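Beta-L-arabinobiosidase (Bacteroides thetaiotaomicron, PDB 5MQR) probably hydrolyses glycosidic linkages in plant pectin, as a multidomain beta-L-arabinobiosidase of a gut bacterium that joins a sialidase-like propeller to further carbohydrate-active domains. Local coordinates at residues 453-458 with 595-600; 485-490 with 569-574; 354-359 with 395-400. All blocks are in the same frame, centred on the assembly; numbering follows the deposited sequence.

Interaction 1 (453-458 with 595-600). With CA (calcium ion), chain J.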
loop_
_atom_site.group_PDB
_atom_site.type_symbol
_atom_site.label_atom_id
_atom_site.label_comp_id
_atom_site.label_asym_id
_atom_site.label_seq_id
_atom_site.Cartn_x
_atom_site.Cartn_y
_atom_site.Cartn_z
ATOM N N LYS A 453 14.884 -24.130 -23.391
ATOM C CA LYS A 453 15.832 -25.033 -24.034
ATOM C C LYS A 453 17.097 -25.158 -23.210
ATOM O O LYS A 453 18.118 -25.587 -23.726
ATOM C CB LYS A 453 16.164 -24.576 -25.460
ATOM C CG LYS A 453 16.858 -23.231 -25.516
ATOM C CD LYS A 453 17.300 -22.874 -26.920
ATOM C CE LYS A 453 16.149 -22.563 -27.844
ATOM N NZ LYS A 453 16.641 -21.675 -28.940
ATOM N N ASP A 454 17.010 -24.830 -21.926
ATOM C CA ASP A 454 18.174 -24.763 -21.072
ATOM C C ASP A 454 18.171 -25.987 -20.189
ATOM O O ASP A 454 17.283 -26.122 -19.367
ATOM C CB ASP A 454 18.130 -23.494 -20.202
ATOM C CG ASP A 454 19.477 -23.199 -19.515
ATOM O OD1 ASP A 454 20.245 -24.161 -19.245
ATOM O OD2 ASP A 454 19.780 -21.989 -19.288
ATOM N N PRO A 455 19.196 -26.855 -20.300
ATOM C CA PRO A 455 19.267 -28.019 -19.408
ATOM C C PRO A 455 19.521 -27.705 -17.959
ATOM O O PRO A 455 19.378 -28.598 -17.122
ATOM C CB PRO A 455 20.483 -28.803 -19.931
ATOM C CG PRO A 455 20.732 -28.264 -21.299
ATOM C CD PRO A 455 20.336 -26.827 -21.230
ATOM N N PHE A 456 19.947 -26.476 -17.681
ATOM C CA PHE A 456 20.360 -26.079 -16.355
ATOM C C PHE A 456 19.498 -24.980 -15.724
ATOM O O PHE A 456 19.813 -24.502 -14.656
ATOM C CB PHE A 456 21.839 -25.674 -16.408
ATOM C CG PHE A 456 22.728 -26.782 -16.884
ATOM C CD1 PHE A 456 23.077 -27.827 -16.020
ATOM C CD2 PHE A 456 23.156 -26.824 -18.193
ATOM C CE1 PHE A 456 23.858 -28.881 -16.451
ATOM C CE2 PHE A 456 23.951 -27.874 -18.631
ATOM C CZ PHE A 456 24.301 -28.899 -17.759
ATOM N N ASP A 457 18.408 -24.588 -16.353
ATOM C CA ASP A 457 17.558 -23.537 -15.799
ATOM C C ASP A 457 16.163 -23.667 -16.404
ATOM O O ASP A 457 15.930 -24.552 -17.236
ATOM C CB ASP A 457 18.179 -22.129 -16.048
ATOM C CG ASP A 457 18.002 -21.176 -14.845
ATOM O OD1 ASP A 457 17.001 -21.341 -14.099
ATOM O OD2 ASP A 457 18.863 -20.284 -14.650
ATOM N N TYR A 458 15.246 -22.797 -15.975
ATOM C CA TYR A 458 13.877 -22.817 -16.441
ATOM C C TYR A 458 13.317 -21.413 -16.480
ATOM O O TYR A 458 13.912 -20.495 -15.895
ATOM C CB TYR A 458 13.019 -23.704 -15.534
ATOM C CG TYR A 458 13.315 -23.573 -14.061
ATOM C CD1 TYR A 458 12.992 -22.392 -13.340
ATOM C CD2 TYR A 458 13.882 -24.630 -13.364
ATOM C CE1 TYR A 458 13.267 -22.296 -11.973
ATOM C CE2 TYR A 458 14.139 -24.546 -12.004
ATOM C CZ TYR A 458 13.833 -23.392 -11.314
ATOM O OH TYR A 458 14.105 -23.375 -9.976
ATOM N N GLY A 595 25.561 -27.596 -23.622
ATOM C CA GLY A 595 24.510 -28.185 -24.475
ATOM C C GLY A 595 23.134 -27.561 -24.255
ATOM O O GLY A 595 22.954 -26.753 -23.338
ATOM N N GLN A 596 22.184 -27.960 -25.106
ATOM C CA GLN A 596 20.785 -27.553 -25.067
ATOM C C GLN A 596 19.863 -28.738 -24.796
ATOM O O GLN A 596 20.237 -29.882 -25.027
ATOM C CB GLN A 596 20.349 -27.000 -26.413
ATOM C CG GLN A 596 20.864 -25.627 -26.768
ATOM C CD GLN A 596 20.425 -25.242 -28.170
ATOM O OE1 GLN A 596 19.266 -25.425 -28.548
ATOM N NE2 GLN A 596 21.347 -24.722 -28.954
ATOM N N GLU A 597 18.657 -28.427 -24.309
ATOM C CA GLU A 597 17.538 -29.368 -24.145
ATOM C C GLU A 597 16.682 -29.093 -25.353
ATOM O O GLU A 597 16.638 -27.953 -25.812
ATOM C CB GLU A 597 16.652 -29.024 -22.900
ATOM C CG GLU A 597 16.896 -29.821 -21.633
ATOM C CD GLU A 597 15.957 -29.443 -20.444
ATOM O OE1 GLU A 597 15.254 -28.349 -20.367
ATOM O OE2 GLU A 597 15.936 -30.323 -19.539
ATOM N N PRO A 598 15.911 -30.078 -25.816
ATOM C CA PRO A 598 14.931 -29.733 -26.867
ATOM C C PRO A 598 13.881 -28.752 -26.339
ATOM O O PRO A 598 13.456 -28.857 -25.192
ATOM C CB PRO A 598 14.281 -31.087 -27.229
ATOM C CG PRO A 598 15.202 -32.136 -26.660
ATOM C CD PRO A 598 15.844 -31.502 -25.445
ATOM N N LEU A 599 13.462 -27.823 -27.187
ATOM C CA LEU A 599 12.597 -26.719 -26.772
ATOM C C LEU A 599 11.261 -27.192 -26.221
ATOM O O LEU A 599 10.592 -28.000 -26.855
ATOM C CB LEU A 599 12.333 -25.807 -27.965
ATOM C CG LEU A 599 11.503 -24.543 -27.717
ATOM C CD1 LEU A 599 12.227 -23.598 -26.748
ATOM C CD2 LEU A 599 11.222 -23.890 -29.075
ATOM N N ALA A 600 10.889 -26.678 -25.046
ATOM C CA ALA A 600 9.546 -26.834 -24.496
ATOM C C ALA A 600 8.947 -25.455 -24.356
ATOM O O ALA A 600 9.631 -24.527 -23.886
ATOM C CB ALA A 600 9.586 -27.522 -23.139
HETATM CA CA CA J . 15.126 -26.421 -18.463
HETATM O O HOH W 1 17.840 -23.465 -30.463
HETATM O O HOH W 2 16.481 -27.697 -16.849
HETATM O O HOH W 3 13.580 -27.293 -16.806
#

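Interaction 2 (485-490 with 569-574)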
loop_
_atom_site.group_PDB
_atom_site.type_symbol
_atom_site.label_atom_id
_atom_site.label_comp_id
_atom_site.label_asym_id
_atom_site.label_seq_id
_atom_site.Cartn_x
_atom_site.Cartn_y
_atom_site.Cartn_z
ATOM N N GLY A 485 9.654 -31.949 -21.697
ATOM C CA GLY A 485 9.506 -30.797 -20.826
ATOM C C GLY A 485 8.625 -31.062 -19.611
ATOM O O GLY A 485 7.983 -32.117 -19.478
ATOM N N ILE A 486 8.580 -30.073 -18.737
ATOM C CA ILE A 486 7.714 -30.117 -17.575
ATOM C C ILE A 486 7.233 -28.701 -17.263
ATOM O O ILE A 486 7.978 -27.743 -17.439
ATOM C CB ILE A 486 8.438 -30.787 -16.378
ATOM C CG1 ILE A 486 7.470 -31.029 -15.206
ATOM C CG2 ILE A 486 9.605 -29.935 -15.904
ATOM C CD1 ILE A 486 8.025 -31.938 -14.105
ATOM N N LEU A 487 5.969 -28.574 -16.850
ATOM C CA LEU A 487 5.466 -27.323 -16.272
ATOM C C LEU A 487 4.906 -27.610 -14.895
ATOM O O LEU A 487 4.002 -28.430 -14.760
ATOM C CB LEU A 487 4.379 -26.703 -17.141
ATOM C CG LEU A 487 3.842 -25.364 -16.636
ATOM C CD1 LEU A 487 4.875 -24.250 -16.754
ATOM C CD2 LEU A 487 2.596 -25.021 -17.410
ATOM N N GLN A 488 5.459 -26.959 -13.872
ATOM C CA GLN A 488 4.891 -27.053 -12.520
ATOM C C GLN A 488 4.119 -25.791 -12.187
ATOM O O GLN A 488 4.609 -24.701 -12.451
ATOM C CB GLN A 488 5.982 -27.269 -11.498
ATOM C CG GLN A 488 6.729 -28.566 -11.731
ATOM C CD GLN A 488 7.561 -28.954 -10.541
ATOM O OE1 GLN A 488 8.087 -28.088 -9.822
ATOM N NE2 GLN A 488 7.672 -30.261 -10.305
ATOM N N ILE A 489 2.928 -25.962 -11.612
ATOM C CA ILE A 489 2.086 -24.865 -11.159
ATOM C C ILE A 489 1.872 -25.008 -9.639
ATOM O O ILE A 489 1.230 -25.958 -9.181
ATOM C CB ILE A 489 0.731 -24.835 -11.911
ATOM C CG1 ILE A 489 0.954 -24.726 -13.411
ATOM C CG2 ILE A 489 -0.095 -23.625 -11.480
ATOM C CD1 ILE A 489 -0.302 -24.921 -14.221
ATOM N N ASP A 490 2.419 -24.065 -8.881
ATOM C CA ASP A 490 2.464 -24.133 -7.425
ATOM C C ASP A 490 1.622 -23.008 -6.807
ATOM O O ASP A 490 1.620 -21.899 -7.304
ATOM C CB ASP A 490 3.913 -23.982 -6.916
ATOM C CG ASP A 490 4.773 -25.224 -7.145
ATOM O OD1 ASP A 490 4.311 -26.192 -7.816
ATOM O OD2 ASP A 490 5.947 -25.211 -6.666
ATOM N N PHE A 569 4.358 -20.429 -12.042
ATOM C CA PHE A 569 4.397 -21.274 -13.232
ATOM C C PHE A 569 5.885 -21.412 -13.564
ATOM O O PHE A 569 6.567 -20.393 -13.816
ATOM C CB PHE A 569 3.614 -20.648 -14.399
ATOM C CG PHE A 569 2.157 -20.344 -14.099
ATOM C CD1 PHE A 569 1.802 -19.251 -13.340
ATOM C CD2 PHE A 569 1.147 -21.114 -14.642
ATOM C CE1 PHE A 569 0.472 -18.956 -13.076
ATOM C CE2 PHE A 569 -0.188 -20.828 -14.400
ATOM C CZ PHE A 569 -0.533 -19.744 -13.624
ATOM N N ARG A 570 6.398 -22.652 -13.546
ATOM C CA ARG A 570 7.833 -22.912 -13.683
ATOM C C ARG A 570 8.081 -24.080 -14.641
ATOM O O ARG A 570 7.483 -25.149 -14.470
ATOM C CB ARG A 570 8.404 -23.260 -12.304
ATOM C CG ARG A 570 9.903 -23.463 -12.269
ATOM C CD ARG A 570 10.404 -23.958 -10.920
ATOM N NE ARG A 570 9.467 -24.877 -10.288
ATOM C CZ ARG A 570 8.715 -24.613 -9.223
ATOM N NH1 ARG A 570 8.787 -23.449 -8.599
ATOM N NH2 ARG A 570 7.867 -25.541 -8.775
ATOM N N THR A 571 8.986 -23.914 -15.606
ATOM C CA THR A 571 9.187 -24.962 -16.634
ATOM C C THR A 571 10.224 -26.012 -16.207
ATOM O O THR A 571 10.998 -26.486 -17.017
ATOM C CB THR A 571 9.590 -24.362 -18.002
ATOM O OG1 THR A 571 10.896 -23.794 -17.908
ATOM C CG2 THR A 571 8.582 -23.288 -18.438
ATOM N N GLY A 572 10.232 -26.372 -14.934
ATOM C CA GLY A 572 11.240 -27.277 -14.369
ATOM C C GLY A 572 10.990 -27.575 -12.903
ATOM O O GLY A 572 10.147 -26.953 -12.258
ATOM N N GLU A 573 11.741 -28.526 -12.376
ATOM C CA GLU A 573 11.697 -28.853 -10.963
ATOM C C GLU A 573 12.734 -27.999 -10.280
ATOM O O GLU A 573 13.798 -27.743 -10.848
ATOM C CB GLU A 573 12.035 -30.333 -10.752
ATOM C CG GLU A 573 11.126 -31.263 -11.530
ATOM C CD GLU A 573 11.461 -32.725 -11.353
ATOM O OE1 GLU A 573 12.098 -33.281 -12.271
ATOM O OE2 GLU A 573 11.084 -33.306 -10.306
HETATM N N MSE A 574 12.453 -27.595 -9.047
HETATM C CA MSE A 574 13.445 -26.917 -8.215
HETATM C C MSE A 574 14.566 -27.840 -7.891
HETATM O O MSE A 574 14.355 -29.021 -7.691
HETATM C CB MSE A 574 12.867 -26.408 -6.896
HETATM C CG MSE A 574 12.320 -25.001 -7.145
HETATM SE SE MSE A 574 11.013 -24.441 -5.780
HETATM C CE MSE A 574 9.998 -26.092 -5.346
HETATM O O HOH W 4 10.801 -27.945 -19.410
HETATM O O HOH W 5 9.978 -28.546 -8.021
HETATM O O HOH W 6 9.491 -31.664 -8.586
HETATM O O HOH W 7 7.343 -22.815 -6.117
#

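Interaction 3 (354-359 with 395-400)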
loop_
_atom_site.group_PDB
_atom_site.type_symbol
_atom_site.label_atom_id
_atom_site.label_comp_id
_atom_site.label_asym_id
_atom_site.label_seq_id
_atom_site.Cartn_x
_atom_site.Cartn_y
_atom_site.Cartn_z
ATOM N N GLU A 354 16.380 -17.726 -7.094
ATOM C CA GLU A 354 16.811 -18.910 -7.850
ATOM C C GLU A 354 18.342 -19.015 -7.867
ATOM O O GLU A 354 19.047 -18.003 -7.756
ATOM C CB GLU A 354 16.296 -18.797 -9.288
ATOM C CG GLU A 354 14.774 -18.728 -9.407
ATOM C CD GLU A 354 14.101 -20.058 -9.080
ATOM O OE1 GLU A 354 14.713 -21.120 -9.344
ATOM O OE2 GLU A 354 12.948 -20.060 -8.577
ATOM N N ILE A 355 18.858 -20.239 -7.980
ATOM C CA ILE A 355 20.279 -20.443 -8.182
ATOM C C ILE A 355 20.441 -21.419 -9.346
ATOM O O ILE A 355 20.271 -22.644 -9.185
ATOM C CB ILE A 355 21.018 -20.989 -6.935
ATOM C CG1 ILE A 355 20.791 -20.112 -5.697
ATOM C CG2 ILE A 355 22.523 -21.124 -7.213
ATOM C CD1 ILE A 355 21.391 -20.685 -4.425
ATOM N N THR A 356 20.768 -20.866 -10.510
ATOM C CA THR A 356 21.278 -21.638 -11.629
ATOM C C THR A 356 22.423 -22.527 -11.106
ATOM O O THR A 356 23.232 -22.059 -10.302
ATOM C CB THR A 356 21.832 -20.696 -12.718
ATOM O OG1 THR A 356 20.888 -19.644 -12.977
ATOM C CG2 THR A 356 22.092 -21.447 -14.004
ATOM N N PRO A 357 22.479 -23.807 -11.515
ATOM C CA PRO A 357 23.681 -24.580 -11.189
ATOM C C PRO A 357 24.932 -23.962 -11.858
ATOM O O PRO A 357 24.833 -23.495 -12.990
ATOM C CB PRO A 357 23.394 -25.976 -11.756
ATOM C CG PRO A 357 22.039 -25.955 -12.334
ATOM C CD PRO A 357 21.579 -24.535 -12.419
HETATM N N MSE A 358 26.079 -23.928 -11.144
HETATM C CA MSE A 358 27.324 -23.482 -11.756
HETATM C C MSE A 358 27.777 -24.558 -12.713
HETATM O O MSE A 358 28.054 -25.682 -12.313
HETATM C CB MSE A 358 28.395 -23.255 -10.703
HETATM C CG MSE A 358 29.694 -22.663 -11.268
HETATM SE SE MSE A 358 31.081 -22.688 -9.869
HETATM C CE MSE A 358 30.252 -21.562 -8.486
ATOM N N ARG A 359 27.834 -24.244 -13.984
ATOM C CA ARG A 359 28.169 -25.118 -15.091
ATOM C C ARG A 359 29.664 -25.318 -15.243
ATOM O O ARG A 359 30.092 -26.415 -15.601
ATOM C CB ARG A 359 27.529 -24.607 -16.378
ATOM C CG ARG A 359 26.000 -24.539 -16.259
ATOM C CD ARG A 359 25.304 -24.058 -17.520
ATOM N NE ARG A 359 25.792 -22.800 -18.066
ATOM C CZ ARG A 359 25.533 -21.587 -17.577
ATOM N NH1 ARG A 359 24.831 -21.421 -16.454
ATOM N NH2 ARG A 359 26.008 -20.530 -18.208
ATOM N N LYS A 395 29.329 -16.079 -10.208
ATOM C CA LYS A 395 30.454 -15.490 -10.979
ATOM C C LYS A 395 30.573 -16.118 -12.371
ATOM O O LYS A 395 31.677 -16.341 -12.882
ATOM C CB LYS A 395 31.779 -15.626 -10.251
ATOM C CG LYS A 395 31.700 -15.350 -8.760
ATOM C CD LYS A 395 33.092 -15.035 -8.201
ATOM C CE LYS A 395 33.014 -14.821 -6.701
ATOM N NZ LYS A 395 34.349 -14.786 -6.023
ATOM N N GLU A 396 29.423 -16.355 -12.993
ATOM C CA GLU A 396 29.357 -17.089 -14.271
ATOM C C GLU A 396 28.428 -16.425 -15.278
ATOM O O GLU A 396 28.796 -16.210 -16.434
ATOM C CB GLU A 396 28.903 -18.523 -14.003
ATOM C CG GLU A 396 28.867 -19.420 -15.236
ATOM C CD GLU A 396 28.756 -20.902 -14.888
ATOM O OE1 GLU A 396 29.781 -21.479 -14.471
ATOM O OE2 GLU A 396 27.655 -21.486 -15.034
ATOM N N ASP A 397 27.201 -16.164 -14.841
ATOM C CA ASP A 397 26.184 -15.544 -15.678
ATOM C C ASP A 397 25.913 -14.119 -15.162
ATOM O O ASP A 397 25.876 -13.905 -13.961
ATOM C CB ASP A 397 24.895 -16.378 -15.634
ATOM C CG ASP A 397 25.088 -17.779 -16.165
ATOM O OD1 ASP A 397 25.872 -17.914 -17.121
ATOM O OD2 ASP A 397 24.457 -18.750 -15.648
HETATM N N MSE A 398 25.710 -13.170 -16.082
HETATM C CA MSE A 398 25.431 -11.769 -15.735
HETATM C C MSE A 398 23.944 -11.537 -15.823
HETATM O O MSE A 398 23.272 -11.964 -16.789
HETATM C CB MSE A 398 26.211 -10.784 -16.604
HETATM C CG MSE A 398 27.711 -11.034 -16.690
HETATM SE SE MSE A 398 28.498 -11.279 -14.923
HETATM C CE MSE A 398 28.119 -9.487 -14.220
ATOM N N TRP A 399 23.417 -10.884 -14.789
ATOM C CA TRP A 399 21.990 -10.616 -14.646
ATOM C C TRP A 399 21.721 -9.138 -14.313
ATOM O O TRP A 399 22.612 -8.400 -13.846
ATOM C CB TRP A 399 21.414 -11.451 -13.497
ATOM C CG TRP A 399 21.264 -12.878 -13.763
ATOM C CD1 TRP A 399 22.244 -13.820 -13.759
ATOM C CD2 TRP A 399 20.045 -13.569 -14.017
ATOM N NE1 TRP A 399 21.711 -15.058 -13.991
ATOM C CE2 TRP A 399 20.365 -14.936 -14.174
ATOM C CE3 TRP A 399 18.712 -13.166 -14.129
ATOM C CZ2 TRP A 399 19.414 -15.898 -14.458
ATOM C CZ3 TRP A 399 17.750 -14.133 -14.423
ATOM C CH2 TRP A 399 18.108 -15.488 -14.582
ATOM N N ILE A 400 20.476 -8.738 -14.533
ATOM C CA ILE A 400 19.943 -7.484 -13.995
ATOM C C ILE A 400 18.542 -7.759 -13.403
ATOM O O ILE A 400 17.866 -8.675 -13.825
ATOM C CB ILE A 400 19.952 -6.353 -15.071
ATOM C CG1 ILE A 400 20.033 -4.962 -14.421
ATOM C CG2 ILE A 400 18.742 -6.441 -16.027
ATOM C CD1 ILE A 400 20.343 -3.820 -15.395
HETATM O O HOH W 8 22.388 -17.783 -14.033
#

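Interaction 1 (453-458 with 595-600)
E597 and the turn 454-457 meet through a calcium ion. The turn supplies two backbone oxygens, D454 O and D457 O, each 2.4 Å from the calcium, while E597 OE1 reaches in from the other loop at a longer 2.7 Å. Two waters and D452 complete the site. The glutamate stretches out past CG (chi2 -179°), which carries OE1 across to the metal. There it lies 3.2 Å from D454 O, two oxygens brought together by the cation they share.

A single direct hydrogen bond ties the backbones: E597 N gives its proton almost straight to K453 O (2.9 Å), arriving from above the carbonyl plane. K453 and Q596 run side by side, and one water joins K453 NZ to Q596 OE1. Within the turn, D454 takes F456 N on OD1, an Asx turn; R58 forms a salt bridge with the same oxygen.

Van der Waals contact is thin: P455 sets CG and CD against G595 O, both 3.4 Å away, and its CB near E597 CG.

With neutral carbonyls and waters among its ligands, the calcium probably depends on carboxylates such as E597 to balance its charge. Because its ligands come from both segments, the ion cross-links two loops that lack regular structure.

Interaction 2 (485-490 with 569-574)
R570 NH2 is shared between two acceptors of the neighbouring strand: Q488 OE1 at 2.8 Å and D490 OD2 at 2.9 Å, the latter a salt bridge. Both oxygens lie at the edge of the guanidinium, close to its plane, although the carboxylate is turned 66° against it and is met from above its own plane. The bend at chi3 (36°) turns NE toward its own loop, where it bonds in the guanidinium plane to G572 O, with R570 NE 2.9 Å from that oxygen. Waters extend the grip, one linking R570 NH1 to D490 OD2, another Q488 OE1 to M574 N. With an alanine here, D490 OD2 and Q488 OE1 would probably lose the donor they share, and G572 O its bond from NE.

In the backbone, Q488 and R570 form an antiparallel hydrogen-bonded pair, Q488 N to R570 O (2.8 Å) and R570 N to Q488 O (2.9 Å). On the sheet's other face I489 CG1 touches F569 CD2 at 3.8 Å. Just before strand 487-492, I486 CG2 presses on G572 CA beyond the end of strand 564-570.

Strand 564-570 runs between 460-468 and 487-492, with 498-504 next. F569 and I489 face F475 on strand 470-479, whereas R570 packs on R501.

Interaction 3 (354-359 with 395-400)
R359 meets D397 end-on, and that pairing is the tight half of the contact. R359 NH1 bonds to D397 OD2 and R359 NH2 to D397 OD1, both at 2.8 Å. The guanidinium and carboxylate planes are only 9° apart, and both oxygens use their syn lone pairs, so this two-pronged salt bridge holds the two groups edge to edge in nearly one plane and fixes the rotation of both.

E396 approaches the same arginine differently. Its OE2 sits over a face of the guanidinium, 3.2 Å from R359 NH1, where charge attracts but no N-H points at it. The proton this oxygen does take comes from the backbone: R359 N bonds to E396 OE2 at 3.0 Å. E396 is extended throughout, its CG trans to N (chi1 -177°), which brings OE2 to the arginine's own backbone N as well as over its guanidinium. Its other oxygen, OE1, rests 3.4 Å from M358 CG and has K365 as a salt-bridge partner. Two acids around one arginine, with a lysine beyond, probably keep the charges in this buried place nearly balanced.

The looser half is bridged by water, though it too is buried. One molecule donates to T356 OG1 (2.6 Å) and D397 OD2 and accepts from W399 NE1, lying at the edge of the indole. T356 OG1 also hydrogen-bonds to D457; direct contact across this side is slight.

E396 and D397 stand opposite V393 in a classic beta bulge, just where strand 397-403 begins between strands 387-393 and 52-57; the loop 354-359 packs against that bulged end, with F456 touching R359.

Loop 453-458 is the common neighbour, touching both other contacts: Y458 packs on T571 of interaction 2, while its hydroxyl probably bonds to E354 of interaction 3. Centres of interactions 1 and 2 lie about 13 Å apart, those of 1 and 3 about 15 Å, and those of 2 and 3 about 19 Å. Along the chain interaction 3 closes first; interaction 1 then opens, and interaction 2 is nested within its loop. Interactions 2 and 3 both reach one mixed ten-strand sheet, interaction 3 through strand 397-403 alone. Loop 453-458, in the sialidase-like CBM region, thus meets loop 354-359 of the BNR-repeat region beside the calcium site.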